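Local atomic coordinates of 2-polyprenyl-6-methoxyphenol hydroxylase-like FAD-dependent oxidoreductase (Streptomyces sp. NRRL 11266, PDB entry 6UI5), a protein that binds flavin-adenine dinucleotide and belongs to the FAD-dependent aromatic-ring hydroxylase family, with a Rossmann-type FAD-binding domain and a thioredoxin-like C-terminal domain. Residues G62-T67 and P91-L96; V184-E189 and K251-T256; D461-L466 and A475-G480. One frame throughout, in Å; residues are numbered along the deposited sequence.

Contact 1: G62-T67 and P91-L96; sequences GLREGT and PTHMVL
With CG of H93 turned away from its own carbonyl carbon (chi1 -77°) and the R64 chain nearly extended about chi2, which lays its CG and CD along the ring, the imidazole and the aliphatic part of the arginine are brought against each other. R64 CD lies over one face of the ring, displaced toward its rim, 4.0 Å from the centroid and 24° off the normal, which makes a CH-pi contact; CG follows at 3.7 Å from H93 CD2. The guanidinium plane is turned 65° from the imidazole, and it is the methylene groups that do the touching. The polar end runs on to salt bridges with E90 and with D55 at the end of helix 48-55.

T67 approaches the same ring from its edge, with OG1 in plane and 3.9 Å from H93 CD2. T67 N closes the type II turn R64-T67 on R64 O, and OG1 adds a second bond to that oxygen at 2.7 Å, from the same face of its carbonyl plane. Within its own segment, H93 ND1 donates to P91 O at 2.9 Å, from above the carbonyl plane, which limits rotation of the imidazole. T67 CB sits 3.4 Å from M94 O, and V95 crosses L63 at about a right angle, CG1 to CD2 3.7 Å, while L100 and V103 of helix 97-110 also pack on L63.

The contact thus joins the loop after helix 48-55 to the short edge strand 92-93 within the FAD-binding domain, the M94 side chain lying about 9 Å from the flavin-adenine dinucleotide. Between the segments the chemistry is van der Waals and CH-pi, without hydrogen bonds; the turn's own bonds on R64 O probably fix the loop where it meets H93.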
loop_
_atom_site.group_PDB
_atom_site.type_symbol
_atom_site.label_atom_id
_atom_site.label_comp_id
_atom_site.label_asym_id
_atom_site.label_seq_id
_atom_site.Cartn_x
_atom_site.Cartn_y
_atom_site.Cartn_z
ATOM N N GLY A 62 1.069 -28.379 -24.761
ATOM C CA GLY A 62 0.220 -28.453 -25.933
ATOM C C GLY A 62 -0.443 -27.113 -26.114
ATOM O O GLY A 62 -0.399 -26.518 -27.190
ATOM N N LEU A 63 -1.028 -26.617 -25.027
ATOM C CA LEU A 63 -1.386 -25.210 -24.971
ATOM C C LEU A 63 -0.150 -24.314 -24.981
ATOM O O LEU A 63 -0.231 -23.161 -25.421
ATOM C CB LEU A 63 -2.212 -24.940 -23.726
ATOM C CG LEU A 63 -3.649 -25.451 -23.613
ATOM C CD1 LEU A 63 -4.130 -25.070 -22.230
ATOM C CD2 LEU A 63 -4.563 -24.823 -24.658
ATOM N N ARG A 64 0.996 -24.812 -24.495
ATOM C CA ARG A 64 2.171 -23.952 -24.369
ATOM C C ARG A 64 2.911 -23.788 -25.702
ATOM O O ARG A 64 3.337 -22.678 -26.039
ATOM C CB ARG A 64 3.110 -24.497 -23.279
ATOM C CG ARG A 64 2.803 -23.985 -21.865
ATOM C CD ARG A 64 3.978 -24.187 -20.828
ATOM N NE ARG A 64 4.134 -25.590 -20.456
ATOM C CZ ARG A 64 3.803 -26.104 -19.280
ATOM N NH1 ARG A 64 3.346 -25.324 -18.311
ATOM N NH2 ARG A 64 3.948 -27.407 -19.077
ATOM N N GLU A 65 3.063 -24.864 -26.478
ATOM C CA GLU A 65 3.902 -24.802 -27.670
ATOM C C GLU A 65 3.372 -23.772 -28.650
ATOM O O GLU A 65 2.164 -23.677 -28.881
ATOM C CB GLU A 65 3.983 -26.167 -28.363
ATOM C CG GLU A 65 4.544 -26.136 -29.804
ATOM C CD GLU A 65 6.068 -26.073 -29.864
ATOM O OE1 GLU A 65 6.713 -25.973 -28.796
ATOM O OE2 GLU A 65 6.623 -26.130 -30.983
ATOM N N GLY A 66 4.295 -22.990 -29.217
ATOM C CA GLY A 66 3.982 -22.015 -30.238
ATOM C C GLY A 66 3.480 -20.679 -29.734
ATOM O O GLY A 66 3.431 -19.717 -30.517
ATOM N N THR A 67 3.102 -20.584 -28.457
ATOM C CA THR A 67 2.533 -19.360 -27.913
ATOM C C THR A 67 3.620 -18.522 -27.260
ATOM O O THR A 67 4.597 -19.048 -26.720
ATOM C CB THR A 67 1.439 -19.668 -26.893
ATOM O OG1 THR A 67 2.015 -20.351 -25.773
ATOM C CG2 THR A 67 0.327 -20.522 -27.521
ATOM N N PRO A 91 6.863 -17.932 -16.983
ATOM C CA PRO A 91 6.244 -16.715 -17.521
ATOM C C PRO A 91 4.779 -16.958 -17.835
ATOM O O PRO A 91 4.362 -18.087 -18.107
ATOM C CB PRO A 91 7.041 -16.455 -18.801
ATOM C CG PRO A 91 7.490 -17.858 -19.239
ATOM C CD PRO A 91 7.795 -18.563 -17.940
ATOM N N THR A 92 3.993 -15.880 -17.808
ATOM C CA THR A 92 2.653 -15.935 -18.391
ATOM C C THR A 92 2.742 -16.317 -19.860
ATOM O O THR A 92 3.546 -15.754 -20.610
ATOM C CB THR A 92 1.943 -14.593 -18.248
ATOM O OG1 THR A 92 1.485 -14.434 -16.909
ATOM C CG2 THR A 92 0.743 -14.528 -19.144
ATOM N N HIS A 93 1.930 -17.292 -20.264
ATOM C CA HIS A 93 1.853 -17.702 -21.658
ATOM C C HIS A 93 0.581 -17.157 -22.319
ATOM O O HIS A 93 -0.476 -17.057 -21.688
ATOM C CB HIS A 93 1.896 -19.224 -21.782
ATOM C CG HIS A 93 3.262 -19.814 -21.607
ATOM N ND1 HIS A 93 3.966 -19.729 -20.425
ATOM C CD2 HIS A 93 4.035 -20.536 -22.455
ATOM C CE1 HIS A 93 5.121 -20.358 -20.558
ATOM N NE2 HIS A 93 5.187 -20.853 -21.781
ATOM N N MET A 94 0.684 -16.816 -23.603
ATOM C CA MET A 94 -0.419 -16.166 -24.316
ATOM C C MET A 94 -1.278 -17.250 -24.955
ATOM O O MET A 94 -1.141 -17.596 -26.127
ATOM C CB MET A 94 0.125 -15.176 -25.334
ATOM C CG MET A 94 1.000 -14.088 -24.701
ATOM S SD MET A 94 0.160 -12.664 -23.975
ATOM C CE MET A 94 0.108 -13.096 -22.251
ATOM N N VAL A 95 -2.159 -17.816 -24.139
ATOM C CA VAL A 95 -3.062 -18.877 -24.549
ATOM C C VAL A 95 -4.448 -18.273 -24.659
ATOM O O VAL A 95 -4.851 -17.459 -23.824
ATOM C CB VAL A 95 -3.068 -20.065 -23.571
ATOM C CG1 VAL A 95 -3.897 -21.189 -24.154
ATOM C CG2 VAL A 95 -1.636 -20.540 -23.282
ATOM N N LEU A 96 -5.169 -18.654 -25.695
ATOM C CA LEU A 96 -6.458 -18.058 -25.961
ATOM C C LEU A 96 -7.521 -18.844 -25.214
ATOM O O LEU A 96 -7.545 -20.079 -25.273
ATOM C CB LEU A 96 -6.728 -18.029 -27.463
ATOM C CG LEU A 96 -5.570 -17.359 -28.229
ATOM C CD1 LEU A 96 -4.383 -18.312 -28.575
ATOM C CD2 LEU A 96 -6.043 -16.591 -29.468
#

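Contact 2: V184-E189 and K251-T256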
loop_
_atom_site.group_PDB
_atom_site.type_symbol
_atom_site.label_atom_id
_atom_site.label_comp_id
_atom_site.label_asym_id
_atom_site.label_seq_id
_atom_site.Cartn_x
_atom_site.Cartn_y
_atom_site.Cartn_z
ATOM N N VAL A 184 -12.891 -8.287 -34.246
ATOM C CA VAL A 184 -13.228 -7.738 -35.551
ATOM C C VAL A 184 -12.430 -8.478 -36.614
ATOM O O VAL A 184 -11.310 -8.929 -36.376
ATOM C CB VAL A 184 -12.953 -6.218 -35.609
ATOM C CG1 VAL A 184 -13.669 -5.505 -34.482
ATOM C CG2 VAL A 184 -11.445 -5.951 -35.577
ATOM N N ALA A 185 -13.010 -8.625 -37.798
ATOM C CA ALA A 185 -12.186 -8.873 -38.965
ATOM C C ALA A 185 -11.775 -7.542 -39.562
ATOM O O ALA A 185 -12.542 -6.580 -39.581
ATOM C CB ALA A 185 -12.886 -9.721 -40.016
ATOM N N ILE A 186 -10.536 -7.495 -40.024
ATOM C CA ILE A 186 -9.883 -6.241 -40.339
ATOM C C ILE A 186 -8.517 -6.630 -40.870
ATOM O O ILE A 186 -7.889 -7.568 -40.361
ATOM C CB ILE A 186 -9.820 -5.315 -39.101
ATOM C CG1 ILE A 186 -9.570 -3.876 -39.514
ATOM C CG2 ILE A 186 -8.762 -5.760 -38.118
ATOM C CD1 ILE A 186 -10.469 -3.490 -40.593
ATOM N N ASN A 187 -8.082 -5.974 -41.939
ATOM C CA ASN A 187 -6.739 -6.177 -42.459
ATOM C C ASN A 187 -5.750 -6.087 -41.296
ATOM O O ASN A 187 -6.107 -5.604 -40.217
ATOM C CB ASN A 187 -6.479 -5.136 -43.558
ATOM C CG ASN A 187 -5.269 -5.451 -44.402
ATOM O OD1 ASN A 187 -4.613 -6.476 -44.223
ATOM N ND2 ASN A 187 -4.969 -4.565 -45.345
ATOM N N ARG A 188 -4.514 -6.547 -41.461
ATOM C CA ARG A 188 -3.519 -6.350 -40.412
ATOM C C ARG A 188 -2.438 -5.370 -40.844
ATOM O O ARG A 188 -2.310 -4.292 -40.254
ATOM C CB ARG A 188 -2.897 -7.686 -39.975
ATOM C CG ARG A 188 -1.809 -7.555 -38.903
ATOM C CD ARG A 188 -1.716 -8.816 -38.043
ATOM N NE ARG A 188 -0.349 -9.123 -37.619
ATOM C CZ ARG A 188 0.265 -10.285 -37.840
ATOM N NH1 ARG A 188 1.513 -10.466 -37.418
ATOM N NH2 ARG A 188 -0.365 -11.269 -38.470
ATOM N N GLU A 189 -1.669 -5.718 -41.878
ATOM C CA GLU A 189 -0.552 -4.903 -42.340
ATOM C C GLU A 189 -0.983 -3.460 -42.554
ATOM O O GLU A 189 -1.687 -3.142 -43.521
ATOM C CB GLU A 189 0.053 -5.481 -43.625
ATOM C CG GLU A 189 1.146 -6.531 -43.396
ATOM C CD GLU A 189 2.547 -5.937 -43.315
ATOM O OE1 GLU A 189 3.469 -6.502 -43.941
ATOM O OE2 GLU A 189 2.727 -4.908 -42.630
ATOM N N LYS A 251 -7.326 7.702 -33.928
ATOM C CA LYS A 251 -7.614 7.400 -35.319
ATOM C C LYS A 251 -8.849 6.508 -35.388
ATOM O O LYS A 251 -9.442 6.157 -34.369
ATOM C CB LYS A 251 -6.397 6.745 -35.972
ATOM C CG LYS A 251 -5.355 7.731 -36.480
ATOM C CD LYS A 251 -4.337 7.007 -37.345
ATOM C CE LYS A 251 -3.843 7.866 -38.505
ATOM N NZ LYS A 251 -3.114 7.045 -39.527
ATOM N N GLU A 252 -9.252 6.126 -36.597
ATOM C CA GLU A 252 -10.346 5.172 -36.707
ATOM C C GLU A 252 -9.891 3.888 -37.381
ATOM O O GLU A 252 -9.018 3.884 -38.252
ATOM C CB GLU A 252 -11.561 5.734 -37.445
ATOM C CG GLU A 252 -12.790 4.861 -37.188
ATOM C CD GLU A 252 -14.097 5.555 -37.445
ATOM O OE1 GLU A 252 -15.141 4.990 -37.059
ATOM O OE2 GLU A 252 -14.082 6.659 -38.026
ATOM N N LEU A 253 -10.527 2.804 -36.950
ATOM C CA LEU A 253 -10.235 1.452 -37.385
ATOM C C LEU A 253 -10.929 1.184 -38.715
ATOM O O LEU A 253 -12.140 1.388 -38.833
ATOM C CB LEU A 253 -10.733 0.500 -36.298
ATOM C CG LEU A 253 -10.772 -1.007 -36.393
ATOM C CD1 LEU A 253 -9.459 -1.563 -35.852
ATOM C CD2 LEU A 253 -11.950 -1.464 -35.556
ATOM N N LYS A 254 -10.176 0.711 -39.710
ATOM C CA LYS A 254 -10.703 0.569 -41.067
ATOM C C LYS A 254 -11.690 -0.595 -41.154
ATOM O O LYS A 254 -11.637 -1.394 -42.095
ATOM C CB LYS A 254 -9.539 0.390 -42.052
ATOM C CG LYS A 254 -9.838 0.649 -43.528
ATOM C CD LYS A 254 -8.595 0.372 -44.377
ATOM C CE LYS A 254 -8.209 -1.106 -44.321
ATOM N NZ LYS A 254 -6.789 -1.366 -44.698
ATOM N N ALA A 255 -12.653 -0.628 -40.232
ATOM C CA ALA A 255 -13.372 -1.841 -39.843
ATOM C C ALA A 255 -14.077 -2.562 -40.992
ATOM O O ALA A 255 -14.805 -1.948 -41.779
ATOM C CB ALA A 255 -14.389 -1.472 -38.776
ATOM N N THR A 256 -13.917 -3.891 -41.037
ATOM C CA THR A 256 -14.548 -4.703 -42.070
ATOM C C THR A 256 -15.800 -5.430 -41.569
ATOM O O THR A 256 -16.909 -5.128 -42.021
ATOM C CB THR A 256 -13.546 -5.707 -42.651
ATOM O OG1 THR A 256 -12.710 -5.027 -43.602
ATOM C CG2 THR A 256 -14.257 -6.854 -43.371
#
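I186, just beyond the end of strand 176-185, reaches across to the loop 251-256, which connects helix 238-249 to strand 257-271 in the FAD-binding domain. The two strands are antiparallel neighbours in a curled sheet, and this contact lies where one ends and the other is about to begin. The touching parts of the two segments run 112° apart, so the loop passes across the strand end rather than alongside it.

The isoleucine carries most of the apolar packing. Its CG1 is anti to the backbone N (chi1 -161°), which extends the longer branch toward the loop, and CG1 comes to 4.3 Å from L253 CD1. The placement of the isoleucine's own CD1, modelled too close to the loop backbone, is doubtful. The CB of L253 faces the strand end, and M217 of strand 216-225 touches both residues, so the isoleucine and leucine share an apolar neighbour on the sheet. L241 of helix 238-249 packs on L253 as well.

Nearer the surface, the side chains of N187 and K254 lie side by side and point the same way. The amide nitrogen ND2 of N187 and NZ of K254 stand 3.7 Å apart, two donor groups that are neighbours without being bonded. The asparagine's OD1 instead accepts a weak bond from the backbone N of R188.

The backbone link is made by T256, whose N donates weakly to A185 O over 3.4 Å, with an N-H...O angle of 142°; T256 CB approaches this same carbonyl oxygen at 3.3 Å.

Contact 3: D461-L466 and A475-G480; sequences DLPGTL and AWHDGG
D478 meets the backbone and side chain of T465 with both carboxylate oxygens. OD1 accepts from T465 N at 3.0 Å, met from above the carboxylate plane, and more weakly from G464 N; OD2 faces the T465 hydroxyl, but the modelled OG1-OD2 distance of 2.4 Å is too short to be trusted in detail. CG of D478 sits between its backbone N and carbonyl carbon (chi1 62°), which turns the carboxylate toward the amides of G464 and T465. The methyl CG2 of T465 lies in plane at the edge of the W476 ring, 3.5 Å from CZ3.

Around this, the antiparallel hairpin of strands 465-468 and 474-477 sets the register: L466 and H477 form a non-hydrogen-bonded pair, and D478 N returns a weak bond to T465 O. P463 packs CG against H477 CB at 3.8 Å. H477 ND1 accepts from G479 N at 3.0 Å and NE2 bonds to D400, while G483 O holds W476 NE1.

In this thioredoxin-like C-terminal domain, the aspartate sits just beyond the paired ends of the two strands. The T465 amide, with G464 N as a weak addition, may stabilise its anionic form.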
loop_
_atom_site.group_PDB
_atom_site.type_symbol
_atom_site.label_atom_id
_atom_site.label_comp_id
_atom_site.label_asym_id
_atom_site.label_seq_id
_atom_site.Cartn_x
_atom_site.Cartn_y
_atom_site.Cartn_z
ATOM N N ASP A 461 16.979 -27.291 -2.789
ATOM C CA ASP A 461 16.145 -26.291 -2.137
ATOM C C ASP A 461 14.745 -26.791 -1.840
ATOM O O ASP A 461 13.835 -25.992 -1.647
ATOM C CB ASP A 461 16.091 -24.992 -2.934
ATOM C CG ASP A 461 17.356 -24.185 -2.782
ATOM O OD1 ASP A 461 17.743 -23.904 -1.619
ATOM O OD2 ASP A 461 17.980 -23.862 -3.817
ATOM N N LEU A 462 14.561 -28.099 -1.793
ATOM C CA LEU A 462 13.357 -28.750 -1.319
ATOM C C LEU A 462 13.724 -29.756 -0.234
ATOM O O LEU A 462 14.793 -30.390 -0.291
ATOM C CB LEU A 462 12.638 -29.474 -2.466
ATOM C CG LEU A 462 11.839 -28.624 -3.461
ATOM C CD1 LEU A 462 11.030 -29.549 -4.343
ATOM C CD2 LEU A 462 10.934 -27.608 -2.756
ATOM N N PRO A 463 12.860 -29.940 0.755
ATOM C CA PRO A 463 13.148 -30.941 1.800
ATOM C C PRO A 463 13.224 -32.349 1.239
ATOM O O PRO A 463 13.037 -32.554 0.036
ATOM C CB PRO A 463 11.957 -30.805 2.751
ATOM C CG PRO A 463 10.823 -30.293 1.816
ATOM C CD PRO A 463 11.557 -29.289 0.957
ATOM N N GLY A 464 13.458 -33.328 2.122
ATOM C CA GLY A 464 13.623 -34.700 1.682
ATOM C C GLY A 464 12.322 -35.432 1.447
ATOM O O GLY A 464 12.277 -36.358 0.627
ATOM N N THR A 465 11.252 -35.035 2.143
ATOM C CA THR A 465 9.944 -35.677 2.027
ATOM C C THR A 465 8.857 -34.603 1.991
ATOM O O THR A 465 9.008 -33.532 2.586
ATOM C CB THR A 465 9.715 -36.669 3.201
ATOM O OG1 THR A 465 10.975 -37.245 3.606
ATOM C CG2 THR A 465 8.733 -37.806 2.820
ATOM N N LEU A 466 7.762 -34.881 1.281
ATOM C CA LEU A 466 6.650 -33.926 1.212
ATOM C C LEU A 466 5.360 -34.688 0.960
ATOM O O LEU A 466 5.350 -35.745 0.310
ATOM C CB LEU A 466 6.819 -32.846 0.118
ATOM C CG LEU A 466 8.084 -31.947 0.035
ATOM C CD1 LEU A 466 9.132 -32.503 -0.912
ATOM C CD2 LEU A 466 7.817 -30.505 -0.313
ATOM N N ALA A 475 0.766 -30.210 2.314
ATOM C CA ALA A 475 0.197 -30.266 3.652
ATOM C C ALA A 475 1.212 -30.682 4.708
ATOM O O ALA A 475 0.914 -30.588 5.901
ATOM C CB ALA A 475 -0.997 -31.230 3.675
ATOM N N TRP A 476 2.403 -31.114 4.304
ATOM C CA TRP A 476 3.402 -31.613 5.241
ATOM C C TRP A 476 4.719 -31.782 4.508
ATOM O O TRP A 476 4.744 -32.184 3.335
ATOM C CB TRP A 476 2.983 -32.959 5.856
ATOM C CG TRP A 476 4.063 -33.678 6.653
ATOM C CD1 TRP A 476 4.212 -33.682 8.022
ATOM C CD2 TRP A 476 5.107 -34.515 6.143
ATOM N NE1 TRP A 476 5.278 -34.458 8.382
ATOM C CE2 TRP A 476 5.852 -34.980 7.255
ATOM C CE3 TRP A 476 5.482 -34.924 4.859
ATOM C CZ2 TRP A 476 6.960 -35.826 7.120
ATOM C CZ3 TRP A 476 6.582 -35.759 4.724
ATOM C CH2 TRP A 476 7.309 -36.207 5.852
ATOM N N HIS A 477 5.801 -31.505 5.216
ATOM C CA HIS A 477 7.144 -31.812 4.747
ATOM C C HIS A 477 8.072 -31.865 5.965
ATOM O O HIS A 477 7.723 -31.380 7.044
ATOM C CB HIS A 477 7.585 -30.780 3.715
ATOM C CG HIS A 477 7.919 -29.448 4.305
ATOM N ND1 HIS A 477 8.890 -29.285 5.274
ATOM C CD2 HIS A 477 7.406 -28.215 4.072
ATOM C CE1 HIS A 477 8.963 -28.010 5.608
ATOM N NE2 HIS A 477 8.081 -27.336 4.888
ATOM N N ASP A 478 9.286 -32.415 5.773
ATOM C CA ASP A 478 10.224 -32.660 6.881
ATOM C C ASP A 478 11.483 -31.799 6.817
ATOM O O ASP A 478 12.554 -32.249 7.210
ATOM C CB ASP A 478 10.639 -34.132 6.941
ATOM C CG ASP A 478 11.376 -34.608 5.670
ATOM O OD1 ASP A 478 11.737 -33.776 4.817
ATOM O OD2 ASP A 478 11.591 -35.831 5.508
ATOM N N GLY A 479 11.388 -30.590 6.290
ATOM C CA GLY A 479 12.525 -29.691 6.267
ATOM C C GLY A 479 12.490 -28.666 7.391
ATOM O O GLY A 479 13.444 -27.899 7.570
ATOM N N GLY A 480 11.372 -28.608 8.118
ATOM C CA GLY A 480 11.347 -27.969 9.418
ATOM C C GLY A 480 11.550 -29.043 10.473
ATOM O O GLY A 480 12.403 -29.925 10.316
#

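In the fold
Contacts 1 and 2 both belong to the FAD-binding domain, on the same side of the chain's centre, yet their nearest atoms are about 12 Å apart and they hold different elements. Contact 3 is in the C-terminal domain, its centre about 55 Å from that of contact 2. All three are partly buried: contact 1 lies closest to the chain's centre and has no exposed residue among those touching, whereas contact 2 is the most peripheral. Their chemistry differs accordingly. Contact 1 is carbon packing round an imidazole, contact 2 mixes an isoleucine-leucine contact with one weak backbone bond, and contact 3, within one hairpin, depends mainly on polar bonds to one carboxylate.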